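Long-range contacts in enterochelin esterase (Salmonella enterica subsp. enterica serovar Typhimurium, PDB 3MGA), which probably hydrolyses the ester linkages of the siderophore enterobactin in its iron-loaded form, allowing the bacterium to recover the iron: residues Phe306-Ser311 / Gly342-Leu347; Glu201-Ile206 / Leu231-Val236; Leu87-Arg92 / Met154-Leu159. All blocks are in the same frame, centred on the assembly; numbering follows the deposited sequence.

Contact 1. Residues Phe306-Ser311 / Gly342-Leu347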
ATOM      1  N   PHE A 306       5.655  21.845   3.205  1.00 50.58           N
ATOM      2  CA  PHE A 306       4.857  20.724   2.704  1.00 48.71           C
ATOM      3  C   PHE A 306       3.371  21.046   2.838  1.00 49.75           C
ATOM      4  O   PHE A 306       2.766  20.818   3.887  1.00 50.58           O
ATOM      5  CB  PHE A 306       5.198  19.435   3.467  1.00 47.43           C
ATOM      6  CG  PHE A 306       6.677  19.166   3.582  1.00 46.15           C
ATOM      7  CD1 PHE A 306       7.422  18.808   2.470  1.00 46.16           C
ATOM      8  CD2 PHE A 306       7.316  19.250   4.812  1.00 50.63           C
ATOM      9  CE1 PHE A 306       8.782  18.554   2.570  1.00 45.17           C
ATOM     10  CE2 PHE A 306       8.680  18.991   4.924  1.00 50.45           C
ATOM     11  CZ  PHE A 306       9.410  18.639   3.797  1.00 48.37           C
ATOM     12  N   GLY A 307       2.784  21.569   1.767  1.00 50.21           N
ATOM     13  CA  GLY A 307       1.378  21.956   1.772  1.00 50.72           C
ATOM     14  C   GLY A 307       0.402  20.893   1.322  1.00 49.17           C
ATOM     15  O   GLY A 307      -0.801  21.025   1.548  1.00 49.59           O
ATOM     16  N   CYS A 308       0.907  19.836   0.692  1.00 47.53           N
ATOM     17  CA  CYS A 308       0.053  18.762   0.196  1.00 46.20           C
ATOM     18  C   CYS A 308       0.413  17.431   0.851  1.00 44.04           C
ATOM     19  O   CYS A 308       1.560  16.998   0.814  1.00 43.45           O
ATOM     20  CB  CYS A 308       0.184  18.655  -1.328  1.00 46.48           C
ATOM     21  SG  CYS A 308      -0.134  20.222  -2.208  0.96 49.85           S
ATOM     22  N   VAL A 309      -0.575  16.794   1.463  1.00 43.55           N
ATOM     23  CA  VAL A 309      -0.377  15.513   2.113  1.00 41.83           C
ATOM     24  C   VAL A 309      -1.201  14.427   1.421  1.00 41.51           C
ATOM     25  O   VAL A 309      -2.344  14.657   1.003  1.00 41.85           O
ATOM     26  CB  VAL A 309      -0.785  15.571   3.600  1.00 42.75           C
ATOM     27  CG1 VAL A 309      -0.792  14.182   4.210  1.00 40.62           C
ATOM     28  CG2 VAL A 309       0.140  16.498   4.377  1.00 44.24           C
ATOM     29  N   LEU A 310      -0.583  13.256   1.271  1.00 39.55           N
ATOM     30  CA  LEU A 310      -1.236  12.098   0.705  1.00 38.03           C
ATOM     31  C   LEU A 310      -0.995  10.926   1.656  1.00 36.85           C
ATOM     32  O   LEU A 310       0.080  10.312   1.652  1.00 34.93           O
ATOM     33  CB  LEU A 310      -0.725  11.797  -0.706  1.00 37.62           C
ATOM     34  CG  LEU A 310      -1.249  10.502  -1.362  1.00 39.21           C
ATOM     35  CD1 LEU A 310      -2.751  10.348  -1.176  1.00 42.21           C
ATOM     36  CD2 LEU A 310      -0.866  10.425  -2.855  1.00 37.85           C
ATOM     37  N   SER A 311      -1.988  10.654   2.499  1.00 36.23           N
ATOM     38  CA  SER A 311      -1.917   9.556   3.443  1.00 36.86           C
ATOM     39  C   SER A 311      -2.812   8.405   3.009  1.00 36.87           C
ATOM     40  O   SER A 311      -4.034   8.562   2.895  1.00 37.10           O
ATOM     41  CB  SER A 311      -2.323   9.995   4.837  1.00 37.92           C
ATOM     42  OG  SER A 311      -2.326   8.874   5.716  1.00 37.81           O
ATOM     43  N   GLY A 342      -4.289  25.716   5.284  1.00169.00           N
ATOM     44  CA  GLY A 342      -3.764  25.943   3.944  1.00171.80           C
ATOM     45  C   GLY A 342      -3.319  24.647   3.287  1.00162.04           C
ATOM     46  O   GLY A 342      -2.905  24.645   2.129  1.00162.07           O
ATOM     47  N   LEU A 343      -3.415  23.542   4.025  1.00 48.69           N
ATOM     48  CA  LEU A 343      -3.018  22.239   3.519  1.00 47.54           C
ATOM     49  C   LEU A 343      -4.102  21.608   2.673  1.00 45.71           C
ATOM     50  O   LEU A 343      -5.287  21.821   2.913  1.00 47.64           O
ATOM     51  CB  LEU A 343      -2.713  21.266   4.666  1.00 47.65           C
ATOM     52  CG  LEU A 343      -1.585  21.564   5.655  1.00 50.83           C
ATOM     53  CD1 LEU A 343      -1.504  20.432   6.688  1.00 48.15           C
ATOM     54  CD2 LEU A 343      -0.266  21.728   4.935  1.00 49.88           C
ATOM     55  N   ARG A 344      -3.686  20.843   1.671  1.00 44.54           N
ATOM     56  CA  ARG A 344      -4.620  20.102   0.840  1.00 43.33           C
ATOM     57  C   ARG A 344      -4.304  18.671   1.282  1.00 41.86           C
ATOM     58  O   ARG A 344      -3.151  18.258   1.249  1.00 41.01           O
ATOM     59  CB  ARG A 344      -4.380  20.313  -0.657  1.00 42.53           C
ATOM     60  CG  ARG A 344      -3.786  21.681  -1.018  1.00 44.78           C
ATOM     61  CD  ARG A 344      -4.146  22.210  -2.424  1.00 46.02           C
ATOM     62  NE  ARG A 344      -4.689  21.212  -3.359  1.00 45.21           N
ATOM     63  CZ  ARG A 344      -5.970  21.186  -3.759  1.00 44.66           C
ATOM     64  NH1 ARG A 344      -6.832  22.126  -3.350  1.00 46.79           N
ATOM     65  NH2 ARG A 344      -6.394  20.252  -4.599  1.00 39.48           N
ATOM     66  N   ILE A 345      -5.303  17.928   1.736  1.00 42.08           N
ATOM     67  CA  ILE A 345      -5.048  16.590   2.250  1.00 42.47           C
ATOM     68  C   ILE A 345      -5.913  15.512   1.621  1.00 41.50           C
ATOM     69  O   ILE A 345      -7.132  15.651   1.549  1.00 42.09           O
ATOM     70  CB  ILE A 345      -5.278  16.545   3.786  1.00 43.80           C
ATOM     71  CG1 ILE A 345      -4.494  17.659   4.489  1.00 46.35           C
ATOM     72  CG2 ILE A 345      -4.891  15.214   4.341  1.00 42.18           C
ATOM     73  CD1 ILE A 345      -4.689  17.687   5.982  1.00 46.75           C
ATOM     74  N   VAL A 346      -5.257  14.467   1.124  1.00 39.82           N
ATOM     75  CA  VAL A 346      -5.932  13.310   0.577  1.00 39.27           C
ATOM     76  C   VAL A 346      -5.779  12.272   1.684  1.00 39.36           C
ATOM     77  O   VAL A 346      -4.664  11.948   2.101  1.00 37.29           O
ATOM     78  CB  VAL A 346      -5.301  12.800  -0.723  1.00 39.26           C
ATOM     79  CG1 VAL A 346      -5.896  11.432  -1.099  1.00 40.45           C
ATOM     80  CG2 VAL A 346      -5.493  13.809  -1.847  1.00 39.52           C
ATOM     81  N   LEU A 347      -6.900  11.782   2.185  1.00 39.58           N
ATOM     82  CA  LEU A 347      -6.876  10.839   3.273  1.00 40.83           C
ATOM     83  C   LEU A 347      -7.587   9.590   2.780  1.00 40.13           C
ATOM     84  O   LEU A 347      -8.799   9.579   2.582  1.00 40.33           O
ATOM     85  CB  LEU A 347      -7.553  11.481   4.488  1.00 42.39           C
ATOM     86  CG  LEU A 347      -7.277  10.932   5.881  1.00 44.85           C
ATOM     87  CD1 LEU A 347      -5.784  10.922   6.171  1.00 45.23           C
ATOM     88  CD2 LEU A 347      -8.022  11.771   6.911  1.00 44.79           C
TER
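The parallel pairing of Cys308-Ser311 with Arg344-Leu347 has Cys308, Leu310, Arg344 and Val346 on one face and Val309, Ser311, Ile345 and Leu347 on the other, and Gly307 and Leu343 meet where it begins. The strands lie 4.8 Å apart at closest approach. Gly307 O receives Arg344 N at 2.9 Å, and Arg344 O in turn receives Val309 N. Val309 O then takes Val346 N, with the donor tilted 26° from the carbonyl plane, and Val346 O takes Ser311 N. Cys308 and Leu310 direct their backbone bonds the other way, to Thr283, Val285 and Gly287. Strand 308-312 is thereby an inner strand of the alpha/beta-hydrolase sheet, joined to 344-350 by a beta-alpha-beta unit through helix 328-335. On the first face Leu310 and Val346 point the same way, side by side. Both put a branch anti to the backbone N (Leu310 CG, chi1 174°; Val346 CG1, chi1 169°), and Leu310 CD1 lies 3.3 Å from Val346 CG1, an unusually short approach of uncertain exact value; both side chains also touch Leu399 of helix 385-399. Cys308 SG leans on the aliphatic part of Arg344, 4.1 Å from its CG. Beyond that the arginine chain bends, and its NE and NH2 bond to the carbonyls of Leu399 and Leu398. On the second face Val309 CB sits 4.2 Å from Ile345 CG2, both residues resting on Leu296 of helix 290-301, while Leu347 CD1 approaches Ser311 CB to 3.8 Å.

Contact 2. Residues Glu201-Ile206 / Leu231-Val236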
ATOM      1  N   GLU A 201       9.219  25.914 -11.689  1.00 57.72           N
ATOM      2  CA  GLU A 201       7.786  25.864 -11.378  1.00 56.88           C
ATOM      3  C   GLU A 201       7.342  24.428 -11.091  1.00 52.78           C
ATOM      4  O   GLU A 201       6.298  24.205 -10.482  1.00 51.50           O
ATOM      5  CB  GLU A 201       6.963  26.456 -12.527  1.00 58.98           C
ATOM      6  CG  GLU A 201       7.273  27.928 -12.821  1.00 64.36           C
ATOM      7  CD  GLU A 201       6.892  28.867 -11.677  1.00 69.31           C
ATOM      8  OE1 GLU A 201       6.013  28.513 -10.860  1.00 71.74           O
ATOM      9  OE2 GLU A 201       7.458  29.977 -11.610  1.00 75.24           O
ATOM     10  N   ARG A 202       8.135  23.456 -11.531  1.00 50.11           N
ATOM     11  CA  ARG A 202       7.823  22.042 -11.298  1.00 47.15           C
ATOM     12  C   ARG A 202       7.550  21.752  -9.839  1.00 43.86           C
ATOM     13  O   ARG A 202       8.339  22.132  -8.979  1.00 43.25           O
ATOM     14  CB  ARG A 202       9.015  21.173 -11.612  1.00 46.32           C
ATOM     15  CG  ARG A 202       9.520  21.081 -13.020  1.00 49.38           C
ATOM     16  CD  ARG A 202      10.903  20.492 -12.842  1.00 51.20           C
ATOM     17  NE  ARG A 202      11.539  19.961 -14.024  1.00 53.52           N
ATOM     18  CZ  ARG A 202      12.813  19.594 -14.053  1.00 54.58           C
ATOM     19  NH1 ARG A 202      13.581  19.748 -12.980  1.00 52.72           N
ATOM     20  NH2 ARG A 202      13.335  19.108 -15.165  1.00 60.86           N
ATOM     21  N   PRO A 203       6.441  21.066  -9.550  1.00 41.93           N
ATOM     22  CA  PRO A 203       6.193  20.697  -8.173  1.00 40.65           C
ATOM     23  C   PRO A 203       7.082  19.520  -7.757  1.00 39.15           C
ATOM     24  O   PRO A 203       7.417  18.663  -8.590  1.00 37.50           O
ATOM     25  CB  PRO A 203       4.743  20.228  -8.204  1.00 41.51           C
ATOM     26  CG  PRO A 203       4.540  19.741  -9.587  1.00 41.09           C
ATOM     27  CD  PRO A 203       5.334  20.666 -10.436  1.00 41.15           C
ATOM     28  N   LEU A 204       7.462  19.505  -6.484  1.00 38.46           N
ATOM     29  CA  LEU A 204       8.240  18.434  -5.887  1.00 36.37           C
ATOM     30  C   LEU A 204       7.254  17.529  -5.158  1.00 36.16           C
ATOM     31  O   LEU A 204       6.331  18.017  -4.487  1.00 35.17           O
ATOM     32  CB  LEU A 204       9.232  18.975  -4.859  1.00 37.02           C
ATOM     33  CG  LEU A 204       9.922  17.905  -3.988  1.00 36.11           C
ATOM     34  CD1 LEU A 204      10.807  16.988  -4.843  1.00 34.02           C
ATOM     35  CD2 LEU A 204      10.754  18.546  -2.883  1.00 37.51           C
ATOM     36  N   ALA A 205       7.462  16.221  -5.282  1.00 34.41           N
ATOM     37  CA  ALA A 205       6.625  15.237  -4.629  1.00 33.44           C
ATOM     38  C   ALA A 205       7.533  14.239  -3.934  1.00 33.51           C
ATOM     39  O   ALA A 205       8.374  13.604  -4.577  1.00 34.00           O
ATOM     40  CB  ALA A 205       5.726  14.527  -5.656  1.00 33.13           C
ATOM     41  N   ILE A 206       7.384  14.112  -2.618  1.00 33.04           N
ATOM     42  CA  ILE A 206       8.194  13.172  -1.866  1.00 32.71           C
ATOM     43  C   ILE A 206       7.420  11.898  -1.559  1.00 31.92           C
ATOM     44  O   ILE A 206       6.331  11.935  -0.981  1.00 31.01           O
ATOM     45  CB  ILE A 206       8.683  13.774  -0.552  1.00 33.71           C
ATOM     46  CG1 ILE A 206       9.587  14.978  -0.831  1.00 33.99           C
ATOM     47  CG2 ILE A 206       9.446  12.733   0.252  1.00 31.93           C
ATOM     48  CD1 ILE A 206      10.119  15.632   0.436  1.00 36.19           C
ATOM     49  N   LEU A 231      -2.321  14.653 -17.558  1.00 44.07           N
ATOM     50  CA  LEU A 231      -3.108  14.462 -16.345  1.00 41.92           C
ATOM     51  C   LEU A 231      -2.268  14.730 -15.082  1.00 40.40           C
ATOM     52  O   LEU A 231      -2.782  14.710 -13.971  1.00 40.85           O
ATOM     53  CB  LEU A 231      -3.747  13.073 -16.330  1.00 41.10           C
ATOM     54  CG  LEU A 231      -4.833  12.862 -17.402  1.00 43.03           C
ATOM     55  CD1 LEU A 231      -5.366  11.443 -17.364  1.00 41.30           C
ATOM     56  CD2 LEU A 231      -6.001  13.866 -17.254  1.00 38.95           C
ATOM     57  N   LEU A 232      -0.974  14.958 -15.271  1.00 39.43           N
ATOM     58  CA  LEU A 232      -0.058  15.336 -14.190  1.00 38.40           C
ATOM     59  C   LEU A 232       0.896  16.353 -14.805  1.00 39.83           C
ATOM     60  O   LEU A 232       1.189  16.289 -15.993  1.00 39.52           O
ATOM     61  CB  LEU A 232       0.748  14.160 -13.624  1.00 36.10           C
ATOM     62  CG  LEU A 232       0.115  13.068 -12.758  1.00 35.12           C
ATOM     63  CD1 LEU A 232       1.155  11.989 -12.476  1.00 32.53           C
ATOM     64  CD2 LEU A 232      -0.456  13.598 -11.436  1.00 31.96           C
ATOM     65  N   PRO A 233       1.374  17.303 -14.005  1.00 41.21           N
ATOM     66  CA  PRO A 233       2.298  18.287 -14.530  1.00 41.79           C
ATOM     67  C   PRO A 233       3.715  17.737 -14.522  1.00 41.17           C
ATOM     68  O   PRO A 233       3.990  16.769 -13.804  1.00 40.86           O
ATOM     69  CB  PRO A 233       2.189  19.415 -13.514  1.00 43.03           C
ATOM     70  CG  PRO A 233       1.967  18.697 -12.210  1.00 42.10           C
ATOM     71  CD  PRO A 233       1.137  17.480 -12.559  1.00 41.12           C
ATOM     72  N   GLY A 234       4.606  18.319 -15.320  1.00 40.91           N
ATOM     73  CA  GLY A 234       5.996  17.894 -15.297  1.00 40.23           C
ATOM     74  C   GLY A 234       6.459  18.161 -13.877  1.00 38.75           C
ATOM     75  O   GLY A 234       6.324  19.275 -13.386  1.00 40.47           O
ATOM     76  N   ALA A 235       6.993  17.148 -13.211  1.00 37.60           N
ATOM     77  CA  ALA A 235       7.394  17.286 -11.816  1.00 36.97           C
ATOM     78  C   ALA A 235       8.743  16.678 -11.521  1.00 35.82           C
ATOM     79  O   ALA A 235       9.420  16.190 -12.410  1.00 35.31           O
ATOM     80  CB  ALA A 235       6.333  16.629 -10.916  1.00 35.68           C
ATOM     81  N   VAL A 236       9.113  16.746 -10.243  1.00 36.13           N
ATOM     82  CA  VAL A 236      10.347  16.187  -9.720  1.00 34.93           C
ATOM     83  C   VAL A 236       9.931  15.238  -8.617  1.00 34.30           C
ATOM     84  O   VAL A 236       9.384  15.673  -7.610  1.00 35.35           O
ATOM     85  CB  VAL A 236      11.262  17.288  -9.116  1.00 36.54           C
ATOM     86  CG1 VAL A 236      12.463  16.660  -8.367  1.00 31.65           C
ATOM     87  CG2 VAL A 236      11.723  18.253 -10.198  1.00 34.31           C
TER
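Val236 N donates to Pro203 O over 3.0 Å, nearly straight at 163°, and Val236 O answers by accepting Ala205 N at 3.1 Å. Both bonds belong to one residue, gripped by its N-H and its C=O; Leu204 CA adds a C-H contact to the same carbonyl oxygen. The valine side chain is wedged between two neighbours. One methyl, CG1, meets Leu204 CD1 obliquely at 3.9 Å; the other, CG2, lies 3.6 Å from Arg202 CD, where the two side chains cross at about a right angle. Arg202 runs extended from CG to NE, which carries its guanidinium past the valine to the carbonyls of Gly195 and Pro275. Ahead of this bridge the prolines pack: Pro203 CG touches Pro233 CG at 3.8 Å and is equally close to Ala235 CB, while Gly234 O lies against Pro203 CD. The touching parts, taken end to end, diverge by 67°, and Leu204 and Val236 form the one parallel bridge between them. This is the entry to neighbouring strands 204-207 and 236-240, whose parallel pairing, with helices 210-216 and 220-228 in the connection, belongs to the central sheet of the alpha/beta-hydrolase fold.

Contact 3. Residues Leu87-Arg92 / Met154-Leu159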
ATOM      1  N   LEU A  87     -16.578 -12.034  -2.613  1.00 47.62           N
ATOM      2  CA  LEU A  87     -15.865 -10.764  -2.716  1.00 45.15           C
ATOM      3  C   LEU A  87     -16.754  -9.737  -3.387  1.00 44.66           C
ATOM      4  O   LEU A  87     -17.557 -10.080  -4.255  1.00 45.80           O
ATOM      5  CB  LEU A  87     -14.574 -10.942  -3.508  1.00 44.23           C
ATOM      6  CG  LEU A  87     -13.516 -11.829  -2.854  1.00 46.11           C
ATOM      7  CD1 LEU A  87     -12.361 -12.075  -3.804  1.00 45.15           C
ATOM      8  CD2 LEU A  87     -13.025 -11.207  -1.539  1.00 45.57           C
ATOM      9  N   SER A  88     -16.622  -8.478  -2.981  1.00 43.06           N
ATOM     10  CA  SER A  88     -17.421  -7.404  -3.561  1.00 44.32           C
ATOM     11  C   SER A  88     -16.961  -7.080  -4.987  1.00 43.05           C
ATOM     12  O   SER A  88     -15.833  -7.356  -5.366  1.00 42.23           O
ATOM     13  CB  SER A  88     -17.345  -6.155  -2.694  1.00 44.53           C
ATOM     14  OG  SER A  88     -16.023  -5.654  -2.677  1.00 46.60           O
ATOM     15  N   ALA A  89     -17.834  -6.452  -5.756  1.00 44.11           N
ATOM     16  CA  ALA A  89     -17.546  -6.133  -7.154  1.00 44.14           C
ATOM     17  C   ALA A  89     -16.422  -5.125  -7.386  1.00 42.55           C
ATOM     18  O   ALA A  89     -15.757  -5.170  -8.412  1.00 43.04           O
ATOM     19  CB  ALA A  89     -18.824  -5.649  -7.836  1.00 46.22           C
ATOM     20  N   ASN A  90     -16.218  -4.222  -6.438  1.00 41.58           N
ATOM     21  CA  ASN A  90     -15.209  -3.180  -6.561  1.00 40.01           C
ATOM     22  C   ASN A  90     -13.860  -3.526  -5.918  1.00 38.83           C
ATOM     23  O   ASN A  90     -12.920  -2.726  -5.963  1.00 39.65           O
ATOM     24  CB  ASN A  90     -15.750  -1.906  -5.920  1.00 40.63           C
ATOM     25  CG  ASN A  90     -17.032  -1.408  -6.583  1.00 41.44           C
ATOM     26  OD1 ASN A  90     -17.170  -1.431  -7.806  1.00 41.21           O
ATOM     27  ND2 ASN A  90     -17.961  -0.919  -5.773  1.00 43.88           N
ATOM     28  N   TRP A  91     -13.764  -4.724  -5.356  1.00 36.82           N
ATOM     29  CA  TRP A  91     -12.572  -5.170  -4.655  1.00 36.24           C
ATOM     30  C   TRP A  91     -11.349  -5.506  -5.510  1.00 35.62           C
ATOM     31  O   TRP A  91     -11.453  -5.950  -6.650  1.00 36.71           O
ATOM     32  CB  TRP A  91     -12.918  -6.399  -3.803  1.00 36.65           C
ATOM     33  CG  TRP A  91     -11.795  -6.886  -2.957  1.00 35.61           C
ATOM     34  CD1 TRP A  91     -11.480  -6.461  -1.713  1.00 35.73           C
ATOM     35  CD2 TRP A  91     -10.844  -7.903  -3.293  1.00 37.31           C
ATOM     36  NE1 TRP A  91     -10.386  -7.143  -1.241  1.00 39.65           N
ATOM     37  CE2 TRP A  91      -9.976  -8.036  -2.195  1.00 38.51           C
ATOM     38  CE3 TRP A  91     -10.634  -8.703  -4.422  1.00 40.41           C
ATOM     39  CZ2 TRP A  91      -8.914  -8.944  -2.183  1.00 40.82           C
ATOM     40  CZ3 TRP A  91      -9.581  -9.612  -4.410  1.00 40.59           C
ATOM     41  CH2 TRP A  91      -8.731  -9.720  -3.298  1.00 38.97           C
ATOM     42  N   ARG A  92     -10.190  -5.294  -4.899  1.00 35.58           N
ATOM     43  CA  ARG A  92      -8.889  -5.566  -5.483  1.00 35.42           C
ATOM     44  C   ARG A  92      -7.941  -5.836  -4.332  1.00 35.49           C
ATOM     45  O   ARG A  92      -8.015  -5.172  -3.299  1.00 36.76           O
ATOM     46  CB  ARG A  92      -8.425  -4.379  -6.322  1.00 35.13           C
ATOM     47  CG  ARG A  92      -6.967  -4.390  -6.780  1.00 36.11           C
ATOM     48  CD  ARG A  92      -6.846  -3.553  -8.087  1.00 38.89           C
ATOM     49  NE  ARG A  92      -7.407  -2.227  -7.904  1.00 40.40           N
ATOM     50  CZ  ARG A  92      -7.864  -1.441  -8.868  1.00 38.87           C
ATOM     51  NH1 ARG A  92      -7.890  -1.836 -10.136  1.00 41.50           N
ATOM     52  NH2 ARG A  92      -8.342  -0.252  -8.542  1.00 42.97           N
HETATM   53  N   MSE A 154     -11.604  -7.722  -9.083  1.00 42.14           N
HETATM   54  CA  MSE A 154     -12.964  -7.998  -9.532  1.00 42.53           C
HETATM   55  C   MSE A 154     -13.247  -7.032 -10.687  1.00 41.91           C
HETATM   56  O   MSE A 154     -12.574  -6.010 -10.808  1.00 40.94           O
HETATM   57  CB  MSE A 154     -13.971  -7.858  -8.400  1.00 43.27           C
HETATM   58  CG  MSE A 154     -13.907  -8.967  -7.347  1.00 44.49           C
HETATM   59 SE   MSE A 154     -14.144 -10.794  -8.040  1.00 46.46          SE
HETATM   60  CE  MSE A 154     -12.325 -11.304  -8.502  1.00 36.59           C
ATOM     61  N   PRO A 155     -14.237  -7.354 -11.536  1.00 41.60           N
ATOM     62  CA  PRO A 155     -14.529  -6.567 -12.734  1.00 42.76           C
ATOM     63  C   PRO A 155     -14.808  -5.084 -12.554  1.00 42.70           C
ATOM     64  O   PRO A 155     -14.601  -4.322 -13.479  1.00 42.44           O
ATOM     65  CB  PRO A 155     -15.767  -7.268 -13.310  1.00 44.88           C
ATOM     66  CG  PRO A 155     -15.691  -8.650 -12.776  1.00 43.50           C
ATOM     67  CD  PRO A 155     -15.167  -8.488 -11.403  1.00 42.16           C
ATOM     68  N   ASP A 156     -15.273  -4.678 -11.381  1.00 42.90           N
ATOM     69  CA  ASP A 156     -15.596  -3.281 -11.152  1.00 44.05           C
ATOM     70  C   ASP A 156     -14.582  -2.546 -10.279  1.00 43.42           C
ATOM     71  O   ASP A 156     -14.881  -1.475  -9.747  1.00 45.40           O
ATOM     72  CB  ASP A 156     -17.013  -3.170 -10.593  1.00 45.88           C
ATOM     73  CG  ASP A 156     -18.071  -3.598 -11.604  1.00 47.71           C
ATOM     74  OD1 ASP A 156     -17.923  -3.266 -12.802  1.00 42.20           O
ATOM     75  OD2 ASP A 156     -19.067  -4.235 -11.197  1.00 55.22           O
ATOM     76  N   ALA A 157     -13.383  -3.114 -10.144  1.00 40.92           N
ATOM     77  CA  ALA A 157     -12.315  -2.466  -9.399  1.00 39.82           C
ATOM     78  C   ALA A 157     -12.034  -1.178 -10.159  1.00 40.73           C
ATOM     79  O   ALA A 157     -11.908  -1.208 -11.381  1.00 41.96           O
ATOM     80  CB  ALA A 157     -11.077  -3.345  -9.359  1.00 37.37           C
ATOM     81  N   PRO A 158     -11.934  -0.044  -9.457  1.00 41.81           N
ATOM     82  CA  PRO A 158     -11.726   1.223 -10.184  1.00 43.43           C
ATOM     83  C   PRO A 158     -10.409   1.273 -10.950  1.00 42.40           C
ATOM     84  O   PRO A 158      -9.441   0.620 -10.565  1.00 39.55           O
ATOM     85  CB  PRO A 158     -11.741   2.270  -9.065  1.00 43.74           C
ATOM     86  CG  PRO A 158     -11.217   1.522  -7.876  1.00 43.60           C
ATOM     87  CD  PRO A 158     -11.791   0.130  -8.001  1.00 41.53           C
ATOM     88  N   LEU A 159     -10.376   2.030 -12.037  1.00 44.14           N
ATOM     89  CA  LEU A 159      -9.156   2.147 -12.819  1.00 44.31           C
ATOM     90  C   LEU A 159      -8.028   2.739 -11.959  1.00 41.92           C
ATOM     91  O   LEU A 159      -8.277   3.575 -11.085  1.00 43.14           O
ATOM     92  CB  LEU A 159      -9.379   3.017 -14.064  1.00 47.15           C
ATOM     93  CG  LEU A 159     -10.322   2.502 -15.159  1.00 52.22           C
ATOM     94  CD1 LEU A 159     -10.458   3.551 -16.294  1.00 57.47           C
ATOM     95  CD2 LEU A 159      -9.849   1.161 -15.723  1.00 51.97           C
TER
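Two type I turns, Ser88-Trp91 and Met154-Ala157, lie against each other so closely that the CA atoms of Asn90 and Ala157 are 4.1 Å apart. Met154 N donates to Trp91 O over 3.0 Å with an angle of 171° at the hydrogen, while the bond from Asp156 N to Ala89 O is weak and bent; Ala157 CA adds a C-H contact to Asn90 O. Among the side chains, that of Met154, present as selenomethionine, packs against the carbonyls of the first turn. Its CB approaches Ala89 O and its CG approaches Ser88 O, each at 3.2 Å, and CG also stands at the edge of the Trp91 ring, near the ring plane. The chain then bends twice, and the residue reaches Val34 and Trp24 of the other sheet. Asp156 packs on Ala89, its CB against Ala89 O and its OD2 3.7 Å from Ala89 CB. Arg92 closes the far end. Its CG is anti to the backbone N (chi1 168°), and a bend further out at chi3 turns the guanidinium across Ala157 and Pro158. Ala157 CB sits over one face of that group, 3.6 Å above the plane and toward its rim. Pro158 O lies at the edge, near the plane, within bonding distance of both terminal nitrogens: the bond from NH1 is weak, and the approach of NH2 is so short that its exact length is doubtful. NH1 also forms a long, weak ion pair with Glu153. Around Trp91 and Met154 the antiparallel pairing of strands 92-100 and 148-153 runs out into turns, and 87-92 crosses from one four-stranded sheet to the other, a loop at the end of a beta sandwich consistent with the E-set clan to which this N-terminal domain is assigned.

From the N terminus, contact 3 comes first: 154-159 returns to 87-92 after 61 residues. It joins the connection between strands 80-87 and 92-100, which lie in different sheets of the N-terminal domain, to the chain leaving strand 148-153. In the esterase domain, contact 2 closes a shorter, largely helical loop of 24 residues and contact 1 closes one of 30. The three loops follow in series; none nests in or crosses another. Contacts 1 and 2 belong to a single sheet, separated by strand 284-288, and touch where Phe306 CE1 packs on Ile206 CD1 at 3.9 Å. The centre of contact 3 is about 27 Å from that of contact 1 and about 30 Å from that of contact 2.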